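Local coordinates for protein halogenase PltM (Pseudomonas fluorescens, PDB 6BZN) that halogenates phenolic substrates with unusual tolerance of substrate and halide, as a flavoprotein that binds FAD and probably acts as a flavin-dependent monooxygenase-type enzyme, at residues Pro68-Lys79 / Ser428-Glu439; Thr208-Cys216 / Asp397-Glu405. All blocks are in the same frame, centred on the assembly; numbering follows the deposited sequence. Where two conformers were deposited one is given.

Contact 1 of 2, residues Pro68-Lys79 / Ser428-Glu439; sequences PESGFLLRLLSK and SAFLQKLLHDLE
Phe72 and Leu76 of helix 68-81 plug into helix 410-441 by knobs-into-holes packing, the two nearly parallel segments crossing at 16° with axes 9.2 Å apart. Phe72 is the knob among Ser428, Leu431, Gln432 and Leu435. With CG anti to the backbone N (chi1 -177°), the Gln432 chain is laid out over one face of the Phe72 ring. Gln432 CB lies 3.9 Å from the centroid of that ring, displaced toward the rim, a CH-pi contact. The amide beyond it is turned 45° from the ring plane. At the ring edge Leu435 CD2 approaches Phe72 CD1. Leu76 fills the next hole, between Leu431, Leu434, Leu435 and Leu438, and its CD2 presses to 3.5 Å from Leu435 CA. The knobs interlock in the other direction too: Leu431 sends CD1 against Glu69 CB and CD2 to Leu73 CD2, 3.9 Å away. Helix 352-374 touches Leu73 and Leu76, and Phe447 of helix 444-452 packs on Leu76, Leu434 and Leu438. At the N-terminal end of the seam Ser428 OG nestles against the Glu69 side chain but bonds to Ser424 O; Glu69 OE2 is held by Ser424 OG and Arg352. Toward the other end the Arg75 guanidinium is covered on one face by Leu435 CD2, 3.5 Å above its plane and over its centre. Its salt bridge to Glu439 is long, and a water bridges the pair, accepting from Arg75 NE at 2.9 Å and donating to Glu439 OE2.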
loop_
_atom_site.group_PDB
_atom_site.type_symbol
_atom_site.label_atom_id
_atom_site.label_comp_id
_atom_site.label_asym_id
_atom_site.label_seq_id
_atom_site.Cartn_x
_atom_site.Cartn_y
_atom_site.Cartn_z
ATOM N N PRO A 68 4.240 0.698 -9.138
ATOM C CA PRO A 68 4.700 1.838 -9.943
ATOM C C PRO A 68 4.400 3.171 -9.282
ATOM O O PRO A 68 5.257 4.040 -9.268
ATOM C CB PRO A 68 3.950 1.672 -11.272
ATOM C CG PRO A 68 3.549 0.253 -11.315
ATOM C CD PRO A 68 3.420 -0.251 -9.912
ATOM N N GLU A 69 3.200 3.322 -8.730
ATOM C CA GLU A 69 2.812 4.562 -8.076
ATOM C C GLU A 69 3.692 4.872 -6.872
ATOM O O GLU A 69 4.151 6.000 -6.717
ATOM C CB GLU A 69 1.354 4.531 -7.624
ATOM C CG GLU A 69 0.352 4.360 -8.765
ATOM C CD GLU A 69 -0.072 2.922 -9.006
ATOM O OE1 GLU A 69 0.752 1.992 -8.820
ATOM O OE2 GLU A 69 -1.251 2.704 -9.383
ATOM N N SER A 70 3.924 3.868 -6.022
ATOM C CA SER A 70 4.711 4.119 -4.815
ATOM C C SER A 70 6.138 4.535 -5.194
ATOM O O SER A 70 6.717 5.400 -4.547
ATOM C CB SER A 70 4.683 2.928 -3.849
ATOM O OG SER A 70 5.452 1.821 -4.305
ATOM N N GLY A 71 6.686 3.945 -6.261
ATOM C CA GLY A 71 8.026 4.296 -6.723
ATOM C C GLY A 71 8.098 5.728 -7.236
ATOM O O GLY A 71 9.024 6.455 -6.907
ATOM N N PHE A 72 7.111 6.139 -8.029
ATOM C CA PHE A 72 7.041 7.521 -8.503
ATOM C C PHE A 72 6.874 8.501 -7.358
ATOM O O PHE A 72 7.489 9.551 -7.384
ATOM C CB PHE A 72 5.922 7.729 -9.530
ATOM C CG PHE A 72 6.242 7.165 -10.896
ATOM C CD1 PHE A 72 7.364 7.602 -11.601
ATOM C CD2 PHE A 72 5.404 6.227 -11.490
ATOM C CE1 PHE A 72 7.662 7.072 -12.854
ATOM C CE2 PHE A 72 5.695 5.701 -12.741
ATOM C CZ PHE A 72 6.826 6.123 -13.418
ATOM N N LEU A 73 6.073 8.133 -6.351
ATOM C CA LEU A 73 5.865 8.980 -5.188
ATOM C C LEU A 73 7.135 9.145 -4.372
ATOM O O LEU A 73 7.423 10.243 -3.904
ATOM C CB LEU A 73 4.709 8.458 -4.319
ATOM C CG LEU A 73 3.369 8.591 -5.033
ATOM C CD1 LEU A 73 2.332 7.702 -4.367
ATOM C CD2 LEU A 73 2.916 10.049 -5.119
ATOM N N LEU A 74 7.906 8.082 -4.207
ATOM C CA LEU A 74 9.189 8.221 -3.495
ATOM C C LEU A 74 10.131 9.136 -4.270
ATOM O O LEU A 74 10.801 9.986 -3.680
ATOM C CB LEU A 74 9.860 6.875 -3.242
ATOM C CG LEU A 74 9.228 6.026 -2.137
ATOM C CD1 LEU A 74 9.747 4.596 -2.228
ATOM C CD2 LEU A 74 9.486 6.604 -0.754
ATOM N N ARG A 75 10.171 8.975 -5.585
ATOM C CA ARG A 75 11.008 9.837 -6.428
ATOM C C ARG A 75 10.531 11.295 -6.376
ATOM O O ARG A 75 11.358 12.213 -6.351
ATOM C CB ARG A 75 11.060 9.321 -7.876
ATOM C CG ARG A 75 11.899 8.054 -8.053
ATOM C CD ARG A 75 11.699 7.405 -9.431
ATOM N NE ARG A 75 12.372 8.132 -10.510
ATOM C CZ ARG A 75 12.111 8.020 -11.825
ATOM N NH1 ARG A 75 11.179 7.190 -12.296
ATOM N NH2 ARG A 75 12.799 8.764 -12.685
ATOM N N LEU A 76 9.210 11.506 -6.347
ATOM C CA LEU A 76 8.657 12.853 -6.201
ATOM C C LEU A 76 9.051 13.484 -4.851
ATOM O O LEU A 76 9.465 14.649 -4.799
ATOM C CB LEU A 76 7.143 12.852 -6.364
ATOM C CG LEU A 76 6.645 12.725 -7.813
ATOM C CD1 LEU A 76 5.175 12.339 -7.853
ATOM C CD2 LEU A 76 6.882 14.030 -8.575
ATOM N N LEU A 77 8.933 12.715 -3.770
ATOM C CA LEU A 77 9.368 13.179 -2.458
ATOM C C LEU A 77 10.841 13.573 -2.455
ATOM O O LEU A 77 11.209 14.647 -1.950
ATOM C CB LEU A 77 9.121 12.102 -1.393
ATOM C CG LEU A 77 7.682 12.029 -0.906
ATOM C CD1 LEU A 77 7.406 10.673 -0.248
ATOM C CD2 LEU A 77 7.390 13.176 0.058
ATOM N N SER A 78 11.659 12.698 -3.024
ATOM C CA SER A 78 13.091 12.918 -3.153
ATOM C C SER A 78 13.421 14.211 -3.915
ATOM O O SER A 78 14.250 14.998 -3.476
ATOM C CB SER A 78 13.731 11.719 -3.852
ATOM O OG SER A 78 15.133 11.878 -3.975
ATOM N N LYS A 79 12.739 14.431 -5.029
ATOM C CA LYS A 79 13.018 15.593 -5.875
ATOM C C LYS A 79 12.398 16.860 -5.299
ATOM O O LYS A 79 13.032 17.915 -5.298
ATOM C CB LYS A 79 12.535 15.355 -7.308
ATOM C CG LYS A 79 13.264 16.211 -8.340
ATOM C CD LYS A 79 14.672 15.672 -8.592
ATOM C CE LYS A 79 15.474 16.529 -9.554
ATOM N NZ LYS A 79 16.665 15.774 -10.048
ATOM N N SER A 428 -0.249 5.967 -12.630
ATOM C CA SER A 428 1.204 5.890 -12.752
ATOM C C SER A 428 1.734 6.839 -13.826
ATOM O O SER A 428 2.691 7.564 -13.601
ATOM C CB SER A 428 1.633 4.461 -13.044
ATOM O OG SER A 428 1.175 3.611 -11.999
ATOM N N ALA A 429 1.094 6.831 -14.996
ATOM C CA ALA A 429 1.478 7.744 -16.071
ATOM C C ALA A 429 1.334 9.199 -15.634
ATOM O O ALA A 429 2.210 10.019 -15.944
ATOM C CB ALA A 429 0.665 7.476 -17.336
ATOM N N PHE A 430 0.256 9.519 -14.908
ATOM C CA PHE A 430 0.050 10.883 -14.412
ATOM C C PHE A 430 1.176 11.322 -13.467
ATOM O O PHE A 430 1.731 12.418 -13.605
ATOM C CB PHE A 430 -1.302 11.057 -13.713
ATOM C CG PHE A 430 -1.674 12.495 -13.505
ATOM C CD1 PHE A 430 -2.374 13.189 -14.491
ATOM C CD2 PHE A 430 -1.295 13.169 -12.350
ATOM C CE1 PHE A 430 -2.704 14.525 -14.319
ATOM C CE2 PHE A 430 -1.618 14.511 -12.173
ATOM C CZ PHE A 430 -2.327 15.184 -13.160
ATOM N N LEU A 431 1.520 10.456 -12.524
ATOM C CA LEU A 431 2.613 10.746 -11.589
ATOM C C LEU A 431 3.957 10.866 -12.323
ATOM O O LEU A 431 4.757 11.737 -12.018
ATOM C CB LEU A 431 2.694 9.683 -10.496
ATOM C CG LEU A 431 1.505 9.574 -9.540
ATOM C CD1 LEU A 431 1.600 8.271 -8.745
ATOM C CD2 LEU A 431 1.409 10.784 -8.633
ATOM N N GLN A 432 4.189 10.004 -13.306
ATOM C CA GLN A 432 5.425 10.052 -14.093
ATOM C C GLN A 432 5.600 11.415 -14.773
ATOM O O GLN A 432 6.699 11.957 -14.799
ATOM C CB GLN A 432 5.412 8.943 -15.147
ATOM C CG GLN A 432 6.677 8.846 -15.983
ATOM C CD GLN A 432 6.706 7.591 -16.825
ATOM O OE1 GLN A 432 5.662 7.096 -17.262
ATOM N NE2 GLN A 432 7.901 7.053 -17.049
ATOM N N LYS A 433 4.512 11.946 -15.318
ATOM C CA LYS A 433 4.485 13.275 -15.957
ATOM C C LYS A 433 4.774 14.412 -14.969
ATOM O O LYS A 433 5.586 15.308 -15.273
ATOM C CB LYS A 433 3.127 13.467 -16.661
ATOM C CG LYS A 433 2.848 14.841 -17.261
ATOM C CD LYS A 433 1.552 14.824 -18.085
ATOM C CE LYS A 433 1.327 16.099 -18.896
ATOM N NZ LYS A 433 1.448 17.353 -18.095
ATOM N N LEU A 434 4.140 14.365 -13.793
ATOM C CA LEU A 434 4.416 15.333 -12.711
ATOM C C LEU A 434 5.896 15.359 -12.343
ATOM O O LEU A 434 6.474 16.436 -12.147
ATOM C CB LEU A 434 3.585 15.024 -11.456
ATOM C CG LEU A 434 2.076 15.250 -11.458
ATOM C CD1 LEU A 434 1.442 14.743 -10.167
ATOM C CD2 LEU A 434 1.772 16.724 -11.652
ATOM N N LEU A 435 6.499 14.177 -12.243
ATOM C CA LEU A 435 7.911 14.049 -11.913
ATOM C C LEU A 435 8.785 14.639 -13.021
ATOM O O LEU A 435 9.707 15.397 -12.736
ATOM C CB LEU A 435 8.287 12.581 -11.689
ATOM C CG LEU A 435 9.739 12.261 -11.338
ATOM C CD1 LEU A 435 10.160 12.877 -10.010
ATOM C CD2 LEU A 435 9.919 10.758 -11.299
ATOM N N HIS A 436 8.499 14.271 -14.268
ATOM C CA HIS A 436 9.211 14.847 -15.406
ATOM C C HIS A 436 9.187 16.379 -15.393
ATOM O O HIS A 436 10.240 17.002 -15.529
ATOM C CB HIS A 436 8.672 14.345 -16.737
ATOM C CG HIS A 436 9.538 14.727 -17.897
ATOM N ND1 HIS A 436 9.286 15.830 -18.682
ATOM C CD2 HIS A 436 10.687 14.185 -18.366
ATOM C CE1 HIS A 436 10.224 15.933 -19.607
ATOM N NE2 HIS A 436 11.086 14.947 -19.437
ATOM N N ASP A 437 8.012 16.971 -15.188
ATOM C CA ASP A 437 7.874 18.438 -15.128
ATOM C C ASP A 437 8.668 19.041 -13.969
ATOM O O ASP A 437 9.355 20.059 -14.144
ATOM C CB ASP A 437 6.395 18.864 -15.040
ATOM C CG ASP A 437 5.603 18.526 -16.299
ATOM O OD1 ASP A 437 6.213 18.264 -17.354
ATOM O OD2 ASP A 437 4.359 18.511 -16.242
ATOM N N LEU A 438 8.589 18.404 -12.798
ATOM C CA LEU A 438 9.350 18.859 -11.632
ATOM C C LEU A 438 10.868 18.735 -11.833
ATOM O O LEU A 438 11.606 19.624 -11.414
ATOM C CB LEU A 438 8.942 18.092 -10.365
ATOM C CG LEU A 438 9.667 18.488 -9.071
ATOM C CD1 LEU A 438 9.338 19.921 -8.701
ATOM C CD2 LEU A 438 9.290 17.554 -7.929
ATOM N N GLU A 439 11.325 17.630 -12.421
ATOM C CA GLU A 439 12.774 17.385 -12.600
ATOM C C GLU A 439 13.411 18.482 -13.448
ATOM O O GLU A 439 14.464 19.013 -13.097
ATOM C CB GLU A 439 13.066 15.998 -13.206
ATOM C CG GLU A 439 13.194 14.877 -12.170
ATOM C CD GLU A 439 13.280 13.465 -12.760
ATOM O OE1 GLU A 439 12.873 13.247 -13.930
ATOM O OE2 GLU A 439 13.740 12.553 -12.031
HETATM O O HOH W 1 14.171 10.293 -9.803
HETATM O O HOH W 2 10.424 8.142 -15.078
#

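Contact 2 of 2, residues Thr208-Cys216 / Asp397-Glu405; sequences TEGLATDTC and DQLVSCSYE
Leu211, Ala212 and Thr213 close round the carboxylate of Asp397, a side chain from helix 383-406 that grips consecutive backbone N-H groups of the loop leading into strand 215-223 of the mixed sheet. The loop starts with a type II beta turn from Thr208 to Leu211, with Gly210 at positive phi. Leu211 then lays its methyl CD2 obliquely against the carboxylate, 3.6 Å from Asp397 OD2. Ala212 N donates to the syn lone pair of Asp397 OD2, 2.9 Å away, in a nearly straight bond, while Ala212 CB rests on Ser401. Thr213 binds the other oxygen twice. Its backbone N reaches the syn lone pair of Asp397 OD1 in a more bent bond (136°), and its hydroxyl donates to the same oxygen from the anti side, 25° out of the carboxylate plane, with Thr213 OG1 and Asp397 OD1 2.8 Å apart. Three bonds from two residues thus fix the carboxylate's rotation; with Asp397 CG swung opposite the backbone N (chi1 -170°), the group reaches out from the helix to the loop. The remaining branch of Thr213, CG2, turns to Val400 CG1, 3.8 Å away. Beyond Asp214, which is hydrogen-bonded to Asn282, Thr215 meets the helix one turn further on: its hydroxyl and the hydroxyl of Tyr404 both bond to Asp347 OD2. Sharing this acceptor, the two side chains lie next to each other, and Thr215 CG2 makes a CH-pi contact over a face of the Tyr404 ring, 3.9 Å from its centroid, closest to CZ.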
loop_
_atom_site.group_PDB
_atom_site.type_symbol
_atom_site.label_atom_id
_atom_site.label_comp_id
_atom_site.label_asym_id
_atom_site.label_seq_id
_atom_site.Cartn_x
_atom_site.Cartn_y
_atom_site.Cartn_z
ATOM N N THR A 208 -15.710 1.535 11.670
ATOM C CA THR A 208 -15.878 0.539 10.626
ATOM C C THR A 208 -17.219 0.692 9.905
ATOM O O THR A 208 -17.493 -0.060 8.966
ATOM C CB THR A 208 -15.749 -0.886 11.186
ATOM O OG1 THR A 208 -16.754 -1.108 12.179
ATOM C CG2 THR A 208 -14.366 -1.093 11.807
ATOM N N GLU A 209 -18.038 1.668 10.315
ATOM C CA GLU A 209 -19.349 1.883 9.701
ATOM C C GLU A 209 -19.149 2.208 8.237
ATOM O O GLU A 209 -18.262 2.986 7.894
ATOM C CB GLU A 209 -20.095 3.045 10.382
ATOM C CG GLU A 209 -21.566 3.208 9.981
ATOM C CD GLU A 209 -21.819 3.881 8.623
ATOM O OE1 GLU A 209 -22.874 3.573 8.015
ATOM O OE2 GLU A 209 -21.002 4.713 8.144
ATOM N N GLY A 210 -19.969 1.616 7.382
ATOM C CA GLY A 210 -19.963 1.930 5.961
ATOM C C GLY A 210 -18.904 1.234 5.112
ATOM O O GLY A 210 -18.869 1.452 3.900
ATOM N N LEU A 211 -18.047 0.403 5.709
ATOM C CA LEU A 211 -17.001 -0.287 4.941
ATOM C C LEU A 211 -17.557 -1.532 4.277
ATOM O O LEU A 211 -18.216 -2.351 4.934
ATOM C CB LEU A 211 -15.801 -0.670 5.820
ATOM C CG LEU A 211 -14.958 0.517 6.263
ATOM C CD1 LEU A 211 -13.905 0.072 7.256
ATOM C CD2 LEU A 211 -14.309 1.224 5.072
ATOM N N ALA A 212 -17.287 -1.665 2.980
ATOM C CA ALA A 212 -17.644 -2.863 2.215
ATOM C C ALA A 212 -16.712 -4.048 2.457
ATOM O O ALA A 212 -17.122 -5.183 2.262
ATOM C CB ALA A 212 -17.705 -2.552 0.720
ATOM N N THR A 213 -15.460 -3.785 2.851
ATOM C CA THR A 213 -14.480 -4.827 3.067
ATOM C C THR A 213 -14.425 -5.189 4.557
ATOM O O THR A 213 -14.261 -4.309 5.404
ATOM C CB THR A 213 -13.089 -4.373 2.589
ATOM O OG1 THR A 213 -13.189 -3.843 1.260
ATOM C CG2 THR A 213 -12.122 -5.522 2.571
ATOM N N ASP A 214 -14.546 -6.484 4.842
ATOM C CA ASP A 214 -14.475 -7.046 6.191
ATOM C C ASP A 214 -13.580 -8.275 6.103
ATOM O O ASP A 214 -14.040 -9.366 5.746
ATOM C CB ASP A 214 -15.893 -7.385 6.658
ATOM C CG ASP A 214 -15.964 -7.895 8.099
ATOM O OD1 ASP A 214 -14.937 -8.077 8.788
ATOM O OD2 ASP A 214 -17.115 -8.117 8.541
ATOM N N THR A 215 -12.293 -8.085 6.399
ATOM C CA THR A 215 -11.300 -9.109 6.212
ATOM C C THR A 215 -10.365 -9.221 7.387
ATOM O O THR A 215 -10.189 -8.263 8.145
ATOM C CB THR A 215 -10.427 -8.881 4.948
ATOM O OG1 THR A 215 -9.775 -7.612 5.009
ATOM C CG2 THR A 215 -11.259 -8.977 3.668
ATOM N N CYS A 216 -9.775 -10.408 7.507
ATOM C CA CYS A 216 -8.761 -10.720 8.505
ATOM C C CYS A 216 -7.474 -11.073 7.768
ATOM O O CYS A 216 -7.484 -11.273 6.542
ATOM C CB CYS A 216 -9.202 -11.882 9.407
ATOM S SG CYS A 216 -9.479 -13.447 8.555
ATOM N N ASP A 397 -11.512 0.846 -0.647
ATOM C CA ASP A 397 -12.595 -0.034 -0.160
ATOM C C ASP A 397 -13.423 -0.615 -1.316
ATOM O O ASP A 397 -13.735 -1.810 -1.302
ATOM C CB ASP A 397 -13.501 0.733 0.790
ATOM C CG ASP A 397 -14.495 -0.160 1.529
ATOM O OD1 ASP A 397 -14.163 -1.307 1.900
ATOM O OD2 ASP A 397 -15.620 0.326 1.788
ATOM N N GLN A 398 -13.781 0.212 -2.302
ATOM C CA GLN A 398 -14.520 -0.290 -3.472
ATOM C C GLN A 398 -13.647 -1.230 -4.296
ATOM O O GLN A 398 -14.071 -2.347 -4.626
ATOM C CB GLN A 398 -15.068 0.847 -4.342
ATOM C CG GLN A 398 -16.321 1.525 -3.791
ATOM C CD GLN A 398 -17.540 0.606 -3.742
ATOM O OE1 GLN A 398 -17.948 0.030 -4.758
ATOM N NE2 GLN A 398 -18.126 0.454 -2.555
ATOM N N LEU A 399 -12.411 -0.814 -4.573
ATOM C CA LEU A 399 -11.502 -1.667 -5.336
ATOM C C LEU A 399 -11.376 -3.061 -4.729
ATOM O O LEU A 399 -11.517 -4.069 -5.437
ATOM C CB LEU A 399 -10.124 -1.023 -5.456
ATOM C CG LEU A 399 -8.993 -1.880 -6.033
ATOM C CD1 LEU A 399 -9.252 -2.202 -7.502
ATOM C CD2 LEU A 399 -7.651 -1.205 -5.848
ATOM N N VAL A 400 -11.149 -3.113 -3.424
ATOM C CA VAL A 400 -10.828 -4.355 -2.759
ATOM C C VAL A 400 -12.085 -5.197 -2.562
ATOM O O VAL A 400 -12.063 -6.385 -2.849
ATOM C CB VAL A 400 -10.077 -4.126 -1.424
ATOM C CG1 VAL A 400 -10.018 -5.405 -0.602
ATOM C CG2 VAL A 400 -8.672 -3.618 -1.702
ATOM N N SER A 401 -13.171 -4.599 -2.087
ATOM C CA SER A 401 -14.412 -5.349 -1.896
ATOM C C SER A 401 -14.877 -5.976 -3.214
ATOM O O SER A 401 -15.229 -7.156 -3.259
ATOM C CB SER A 401 -15.517 -4.486 -1.280
ATOM O OG SER A 401 -15.860 -3.382 -2.105
ATOM N N CYS A 402 -14.853 -5.205 -4.295
ATOM C CA CYS A 402 -15.239 -5.750 -5.609
ATOM C C CYS A 402 -14.270 -6.850 -6.081
ATOM O O CYS A 402 -14.699 -7.814 -6.714
ATOM C CB CYS A 402 -15.372 -4.631 -6.640
ATOM S SG CYS A 402 -16.746 -3.508 -6.263
ATOM N N SER A 403 -12.982 -6.724 -5.754
ATOM C CA SER A 403 -12.008 -7.751 -6.081
ATOM C C SER A 403 -12.287 -9.069 -5.359
ATOM O O SER A 403 -12.225 -10.130 -5.965
ATOM C CB SER A 403 -10.592 -7.282 -5.752
ATOM O OG SER A 403 -10.230 -6.176 -6.549
ATOM N N TYR A 404 -12.575 -8.997 -4.062
ATOM C CA TYR A 404 -12.891 -10.206 -3.301
ATOM C C TYR A 404 -14.120 -10.944 -3.895
ATOM O O TYR A 404 -14.181 -12.159 -3.849
ATOM C CB TYR A 404 -13.122 -9.892 -1.824
ATOM C CG TYR A 404 -11.890 -9.938 -0.931
ATOM C CD1 TYR A 404 -11.033 -8.851 -0.824
ATOM C CD2 TYR A 404 -11.600 -11.066 -0.159
ATOM C CE1 TYR A 404 -9.932 -8.885 0.026
ATOM C CE2 TYR A 404 -10.501 -11.099 0.685
ATOM C CZ TYR A 404 -9.667 -10.002 0.783
ATOM O OH TYR A 404 -8.572 -10.035 1.646
ATOM N N GLU A 405 -15.086 -10.209 -4.440
ATOM C CA GLU A 405 -16.223 -10.847 -5.118
ATOM C C GLU A 405 -15.765 -11.491 -6.432
ATOM O O GLU A 405 -16.192 -12.596 -6.766
ATOM C CB GLU A 405 -17.333 -9.838 -5.380
ATOM C CG GLU A 405 -18.584 -10.416 -6.033
ATOM C CD GLU A 405 -19.331 -11.423 -5.170
ATOM O OE1 GLU A 405 -19.184 -11.426 -3.924
ATOM O OE2 GLU A 405 -20.096 -12.215 -5.760
#

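In the fold
Contacts 1 and 2 lie on opposite sides of the chain's centre, with centres 28 Å apart and nearest atoms about 8 Å apart, without touching. They are tied by sequence: helix 383-406 of contact 2 is followed by helix 410-441 of contact 1, and contact 2 is nested within the chain loop that contact 1 closes. FAD is absent here, but residues seen to bind it in another structure of this protein lie in the neighbourhood of both. The side chain of Ser351 is about 8 Å from that of Glu69 and about 9 Å from that of Val400, while the side chain of Tyr326, from another FAD site, is about 5 Å from that of Leu211.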